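Local structure of Uly1 (7DRQ) at residues Val10-Leu15 and Met62-Gly68; Gly357-Gly363 and Ser379-Ala385. The protein cleaves the marine polysaccharide ulvan as a lyase of polysaccharide lyase family 24, and binds calcium ions. All coordinates share one frame; numbering follows the deposited sequence.

Contact 1. Residues Val10-Leu15 and Met62-Gly68; sequences VTDQAL and MTWYRGG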
loop_
_atom_site.group_PDB
_atom_site.type_symbol
_atom_site.label_atom_id
_atom_site.label_comp_id
_atom_site.label_asym_id
_atom_site.label_seq_id
_atom_site.Cartn_x
_atom_site.Cartn_y
_atom_site.Cartn_z
ATOM N N VAL A 10 -10.597 16.659 -6.936
ATOM C CA VAL A 10 -11.376 15.647 -6.242
ATOM C C VAL A 10 -12.138 16.252 -5.077
ATOM O O VAL A 10 -13.350 16.060 -4.952
ATOM C CB VAL A 10 -10.459 14.501 -5.787
ATOM C CG1 VAL A 10 -11.271 13.443 -5.014
ATOM C CG2 VAL A 10 -9.775 13.885 -6.999
ATOM N N THR A 11 -11.440 16.977 -4.204
ATOM C CA THR A 11 -12.098 17.592 -3.062
ATOM C C THR A 11 -11.223 18.715 -2.539
ATOM O O THR A 11 -10.016 18.758 -2.790
ATOM C CB THR A 11 -12.382 16.566 -1.951
ATOM O OG1 THR A 11 -13.094 17.189 -0.875
ATOM C CG2 THR A 11 -11.081 15.995 -1.401
ATOM N N ASP A 12 -11.864 19.644 -1.831
ATOM C CA ASP A 12 -11.181 20.650 -1.037
ATOM C C ASP A 12 -11.237 20.323 0.443
ATOM O O ASP A 12 -10.855 21.159 1.273
ATOM C CB ASP A 12 -11.804 22.029 -1.267
ATOM C CG ASP A 12 -11.499 22.590 -2.632
ATOM O OD1 ASP A 12 -10.326 22.527 -3.060
ATOM O OD2 ASP A 12 -12.442 23.090 -3.284
ATOM N N GLN A 13 -11.712 19.124 0.794
ATOM C CA GLN A 13 -11.948 18.770 2.188
ATOM C C GLN A 13 -11.226 17.489 2.591
ATOM O O GLN A 13 -11.682 16.788 3.495
ATOM C CB GLN A 13 -13.443 18.621 2.457
ATOM C CG GLN A 13 -14.275 19.822 2.084
ATOM C CD GLN A 13 -15.397 20.054 3.073
ATOM O OE1 GLN A 13 -16.107 19.119 3.444
ATOM N NE2 GLN A 13 -15.556 21.301 3.517
ATOM N N ALA A 14 -10.111 17.161 1.937
ATOM C CA ALA A 14 -9.357 15.966 2.314
ATOM C C ALA A 14 -8.690 16.158 3.670
ATOM O O ALA A 14 -8.098 17.206 3.947
ATOM C CB ALA A 14 -8.297 15.646 1.259
ATOM N N LEU A 15 -8.798 15.141 4.517
ATOM C CA LEU A 15 -8.260 15.232 5.872
ATOM C C LEU A 15 -6.736 15.313 5.861
ATOM O O LEU A 15 -6.060 14.587 5.130
ATOM C CB LEU A 15 -8.720 14.035 6.701
ATOM C CG LEU A 15 -8.135 13.940 8.122
ATOM C CD1 LEU A 15 -8.593 15.136 8.968
ATOM C CD2 LEU A 15 -8.533 12.622 8.794
HETATM N N MSE A 62 -11.477 6.489 -6.060
HETATM C CA MSE A 62 -10.496 7.075 -5.148
HETATM C C MSE A 62 -11.057 7.187 -3.740
HETATM O O MSE A 62 -12.181 7.647 -3.550
HETATM C CB MSE A 62 -10.061 8.452 -5.649
HETATM C CG MSE A 62 -9.353 8.397 -6.981
HETATM SE SE MSE A 62 -9.152 10.227 -7.691
HETATM C CE MSE A 62 -10.865 10.445 -8.580
ATOM N N THR A 63 -10.270 6.770 -2.752
ATOM C CA THR A 63 -10.674 6.847 -1.358
ATOM C C THR A 63 -9.921 7.969 -0.655
ATOM O O THR A 63 -8.846 8.389 -1.081
ATOM C CB THR A 63 -10.415 5.533 -0.621
ATOM O OG1 THR A 63 -9.005 5.303 -0.535
ATOM C CG2 THR A 63 -11.088 4.356 -1.343
ATOM N N TRP A 64 -10.499 8.427 0.450
ATOM C CA TRP A 64 -9.920 9.475 1.278
ATOM C C TRP A 64 -10.758 9.596 2.540
ATOM O O TRP A 64 -11.947 9.269 2.538
ATOM C CB TRP A 64 -9.857 10.823 0.532
ATOM C CG TRP A 64 -11.146 11.255 -0.162
ATOM C CD1 TRP A 64 -11.700 10.705 -1.288
ATOM C CD2 TRP A 64 -11.997 12.347 0.204
ATOM N NE1 TRP A 64 -12.848 11.386 -1.637
ATOM C CE2 TRP A 64 -13.056 12.391 -0.735
ATOM C CE3 TRP A 64 -11.978 13.290 1.237
ATOM C CZ2 TRP A 64 -14.078 13.326 -0.661
ATOM C CZ3 TRP A 64 -12.992 14.227 1.300
ATOM C CH2 TRP A 64 -14.026 14.244 0.358
ATOM N N TYR A 65 -10.122 10.043 3.617
ATOM C CA TYR A 65 -10.839 10.548 4.782
ATOM C C TYR A 65 -11.120 12.030 4.585
ATOM O O TYR A 65 -10.278 12.759 4.051
ATOM C CB TYR A 65 -10.010 10.368 6.053
ATOM C CG TYR A 65 -9.809 8.946 6.486
ATOM C CD1 TYR A 65 -10.809 8.261 7.177
ATOM C CD2 TYR A 65 -8.609 8.289 6.227
ATOM C CE1 TYR A 65 -10.619 6.956 7.583
ATOM C CE2 TYR A 65 -8.417 6.985 6.629
ATOM C CZ TYR A 65 -9.418 6.331 7.310
ATOM O OH TYR A 65 -9.196 5.038 7.703
ATOM N N ARG A 66 -12.289 12.480 5.045
ATOM C CA ARG A 66 -12.700 13.875 4.927
ATOM C C ARG A 66 -12.372 14.653 6.202
ATOM O O ARG A 66 -12.567 14.154 7.313
ATOM C CB ARG A 66 -14.201 13.961 4.635
ATOM C CG ARG A 66 -14.697 15.399 4.431
ATOM C CD ARG A 66 -16.179 15.420 4.067
ATOM N NE ARG A 66 -16.966 14.949 5.198
ATOM C CZ ARG A 66 -18.223 14.536 5.127
ATOM N NH1 ARG A 66 -18.864 14.543 3.965
ATOM N NH2 ARG A 66 -18.832 14.116 6.229
ATOM N N GLY A 67 -11.871 15.892 6.041
ATOM C CA GLY A 67 -11.571 16.723 7.191
ATOM C C GLY A 67 -12.780 17.541 7.634
ATOM O O GLY A 67 -13.816 17.563 6.970
ATOM N N GLY A 68 -12.639 18.207 8.780
ATOM C CA GLY A 68 -11.435 18.164 9.596
ATOM C C GLY A 68 -11.450 17.162 10.740
ATOM O O GLY A 68 -12.028 16.078 10.618
HETATM O O HOH W 1 -15.713 18.795 5.832
#
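T11 sits on the six-membered ring of W64: its CG2 lies 3.7 Å from the ring centroid and only 9° off the normal, a CH-pi contact over one face. The threonine OG1, turned anti to the backbone N (chi1 -177°), comes within 3.3 Å of W64 CH2 and also accepts from Q13 N, an ST turn that helps hold chi1 and so keeps CG2 placed over the ring. At the edge of the indole, Q13 O approaches W64 CZ3 at 3.6 Å, while W64 NE1 bonds to T77 OG1. A14 CA lies 3.9 Å from W64 CE3. With an alanine here instead of W64, T11 CG2 would probably lose the ring face it rests on, a gap would be likely to open beside A14, and T77 OG1 would lose the indole N-H.

Two backbone hydrogen bonds join the segments. G67 N donates to Q13 O at 2.7 Å, nearly straight, and L15 N donates to Y65 O at 2.8 Å.

Apolar contacts add to this pairing: V10 CG2 meets the selenium of selenomethionine M62 at 3.8 Å, and L15 CD2 reaches Y65 CB. Of the polar chains, Q13 and R66 run side by side, the guanidinium going on to D71 and E90.

In this predicted beta-propeller, strand 3-15 is an outermost strand, paired with 469-478. A single backbone bridge, A14 with R66, joins it to the sheet of 59-65 and 73-80, segments 13-15 and 62-65 running at 73°.

Contact 2. Residues Gly357-Gly363 and Ser379-Ala385; sequences GDLHLIG and SHTYQKA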
loop_
_atom_site.group_PDB
_atom_site.type_symbol
_atom_site.label_atom_id
_atom_site.label_comp_id
_atom_site.label_asym_id
_atom_site.label_seq_id
_atom_site.Cartn_x
_atom_site.Cartn_y
_atom_site.Cartn_z
ATOM N N GLY A 357 9.690 -9.544 -18.797
ATOM C CA GLY A 357 10.338 -10.392 -17.818
ATOM C C GLY A 357 11.536 -9.772 -17.150
ATOM O O GLY A 357 12.220 -10.470 -16.395
ATOM N N ASP A 358 11.823 -8.492 -17.420
ATOM C CA ASP A 358 12.910 -7.798 -16.734
ATOM C C ASP A 358 12.554 -7.604 -15.270
ATOM O O ASP A 358 11.510 -7.038 -14.943
ATOM C CB ASP A 358 13.189 -6.427 -17.363
ATOM C CG ASP A 358 13.244 -6.468 -18.875
ATOM O OD1 ASP A 358 14.147 -7.142 -19.421
ATOM O OD2 ASP A 358 12.387 -5.817 -19.521
ATOM N N LEU A 359 13.437 -8.045 -14.389
ATOM C CA LEU A 359 13.234 -7.939 -12.951
ATOM C C LEU A 359 14.017 -6.742 -12.425
ATOM O O LEU A 359 15.205 -6.605 -12.716
ATOM C CB LEU A 359 13.691 -9.216 -12.251
ATOM C CG LEU A 359 13.887 -9.137 -10.738
ATOM C CD1 LEU A 359 12.552 -8.949 -10.061
ATOM C CD2 LEU A 359 14.605 -10.387 -10.213
ATOM N N HIS A 360 13.355 -5.901 -11.628
ATOM C CA HIS A 360 13.941 -4.673 -11.102
ATOM C C HIS A 360 13.572 -4.522 -9.635
ATOM O O HIS A 360 12.399 -4.666 -9.281
ATOM C CB HIS A 360 13.441 -3.450 -11.882
ATOM C CG HIS A 360 13.916 -3.414 -13.296
ATOM N ND1 HIS A 360 15.073 -2.770 -13.673
ATOM C CD2 HIS A 360 13.409 -3.968 -14.421
ATOM C CE1 HIS A 360 15.264 -2.933 -14.968
ATOM N NE2 HIS A 360 14.259 -3.643 -15.449
ATOM N N LEU A 361 14.564 -4.220 -8.791
ATOM C CA LEU A 361 14.343 -3.923 -7.377
ATOM C C LEU A 361 15.196 -2.737 -6.957
ATOM O O LEU A 361 16.357 -2.623 -7.359
ATOM C CB LEU A 361 14.693 -5.106 -6.463
ATOM C CG LEU A 361 14.137 -6.469 -6.891
ATOM C CD1 LEU A 361 15.176 -7.279 -7.676
ATOM C CD2 LEU A 361 13.663 -7.236 -5.670
ATOM N N ILE A 362 14.630 -1.879 -6.110
ATOM C CA ILE A 362 15.342 -0.707 -5.621
ATOM C C ILE A 362 15.283 -0.689 -4.098
ATOM O O ILE A 362 14.395 -1.278 -3.477
ATOM C CB ILE A 362 14.775 0.606 -6.198
ATOM C CG1 ILE A 362 13.317 0.795 -5.791
ATOM C CG2 ILE A 362 14.922 0.618 -7.717
ATOM C CD1 ILE A 362 12.786 2.184 -6.113
ATOM N N GLY A 363 16.254 -0.001 -3.504
ATOM C CA GLY A 363 16.334 0.102 -2.059
ATOM C C GLY A 363 17.061 1.364 -1.650
ATOM O O GLY A 363 17.801 1.966 -2.436
ATOM N N SER A 379 20.041 1.832 -4.283
ATOM C CA SER A 379 20.474 0.724 -5.125
ATOM C C SER A 379 19.397 0.363 -6.137
ATOM O O SER A 379 18.200 0.519 -5.890
ATOM C CB SER A 379 20.835 -0.543 -4.311
ATOM O OG SER A 379 19.777 -0.931 -3.446
ATOM N N HIS A 380 19.860 -0.113 -7.288
ATOM C CA HIS A 380 19.012 -0.640 -8.343
ATOM C C HIS A 380 19.563 -2.005 -8.712
ATOM O O HIS A 380 20.709 -2.113 -9.156
ATOM C CB HIS A 380 19.005 0.294 -9.550
ATOM C CG HIS A 380 18.121 -0.151 -10.671
ATOM N ND1 HIS A 380 18.143 0.460 -11.908
ATOM C CD2 HIS A 380 17.190 -1.136 -10.750
ATOM C CE1 HIS A 380 17.261 -0.127 -12.701
ATOM N NE2 HIS A 380 16.667 -1.096 -12.023
ATOM N N THR A 381 18.757 -3.040 -8.518
ATOM C CA THR A 381 19.138 -4.408 -8.843
ATOM C C THR A 381 18.264 -4.877 -9.996
ATOM O O THR A 381 17.042 -4.727 -9.939
ATOM C CB THR A 381 18.956 -5.323 -7.633
ATOM O OG1 THR A 381 19.851 -4.916 -6.594
ATOM C CG2 THR A 381 19.240 -6.775 -8.005
ATOM N N TYR A 382 18.871 -5.407 -11.056
ATOM C CA TYR A 382 18.034 -5.714 -12.205
ATOM C C TYR A 382 18.592 -6.884 -12.997
ATOM O O TYR A 382 19.798 -7.156 -12.994
ATOM C CB TYR A 382 17.830 -4.494 -13.113
ATOM C CG TYR A 382 19.094 -3.889 -13.669
ATOM C CD1 TYR A 382 19.842 -2.983 -12.921
ATOM C CD2 TYR A 382 19.541 -4.220 -14.951
ATOM C CE1 TYR A 382 21.009 -2.417 -13.427
ATOM C CE2 TYR A 382 20.703 -3.661 -15.471
ATOM C CZ TYR A 382 21.430 -2.757 -14.702
ATOM O OH TYR A 382 22.583 -2.198 -15.207
ATOM N N GLN A 383 17.678 -7.587 -13.653
ATOM C CA GLN A 383 18.006 -8.773 -14.438
ATOM C C GLN A 383 17.231 -8.660 -15.745
ATOM O O GLN A 383 15.995 -8.692 -15.741
ATOM C CB GLN A 383 17.649 -10.049 -13.684
ATOM C CG GLN A 383 18.118 -11.316 -14.391
ATOM C CD GLN A 383 17.538 -12.589 -13.792
ATOM O OE1 GLN A 383 16.366 -12.639 -13.432
ATOM N NE2 GLN A 383 18.362 -13.631 -13.705
ATOM N N LYS A 384 17.946 -8.517 -16.851
ATOM C CA LYS A 384 17.280 -8.356 -18.136
ATOM C C LYS A 384 16.640 -9.674 -18.572
ATOM O O LYS A 384 17.283 -10.730 -18.535
ATOM C CB LYS A 384 18.279 -7.877 -19.188
ATOM C CG LYS A 384 17.652 -7.677 -20.575
ATOM C CD LYS A 384 18.601 -6.947 -21.509
ATOM C CE LYS A 384 18.049 -6.919 -22.921
ATOM N NZ LYS A 384 18.917 -6.134 -23.845
ATOM N N ALA A 385 15.362 -9.606 -18.964
ATOM C CA ALA A 385 14.619 -10.724 -19.549
ATOM C C ALA A 385 14.591 -11.957 -18.641
ATOM O O ALA A 385 14.424 -13.079 -19.123
ATOM C CB ALA A 385 15.178 -11.089 -20.935
HETATM O O HOH W 2 18.614 -2.713 -5.238
#
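L361 O takes the N-H of T381 at 2.7 Å, almost straight at 176°, and a second hydrogen bond from a water 3.1 Å away. That water also bonds to S379 OG and T381 OG1, linking two hydroxyls of one strand to a carbonyl of the other; T381 OG1 has a further partner in T392.

The two strands form an antiparallel beta hairpin, consistent with a blade of a beta-propeller. G363-S379, L361-T381 and L359-Q383 are its hydrogen-bonded pairs, and H360-Y382 and I362-H380 the non-hydrogen-bonded ones.

The face bearing H360, H380 and Y382 carries an aromatic cluster. H360 ND1 and H380 NE2 meet edge to edge in a 2.8 Å hydrogen bond, the ring planes turned 32° apart. H380 CG stands anti to the backbone N (chi1 -178°), which carries the imidazole across to H360. Y382 CD1 lies 3.7 Å above the centre of the H380 ring. The far nitrogens bond outward, H360 NE2 to G427 and H380 ND1 to N429. On the other face L359 and L361 pack against Y295 of strand 290-298. Where the ladder ends, D358 OD1 accepts from A385 N at 2.8 Å on its anti side, and OD2 holds T354.

Overall arrangement
Starting at the N terminus, strand 3-15 lies in the sheet completed by the C-terminal strands 444-452, 455-462 and 469-478. Contact 1 closes a loop of 46 residues that includes helix 24-29 and strands 39-40 and 53-56, and ties this terminal sheet to the one containing 59-65. Much further along, contact 2 closes a short, almost entirely stranded loop of 15 residues, the rest of the hairpin 359-369/372-383. The two loops follow one another, neither nesting nor crossing. Their centres are 36 Å apart, on opposite sides of the chain's centre, and they do not touch. Contact 2 stays within one sheet, whose further strands are 343-344, 350-353 and 391-393.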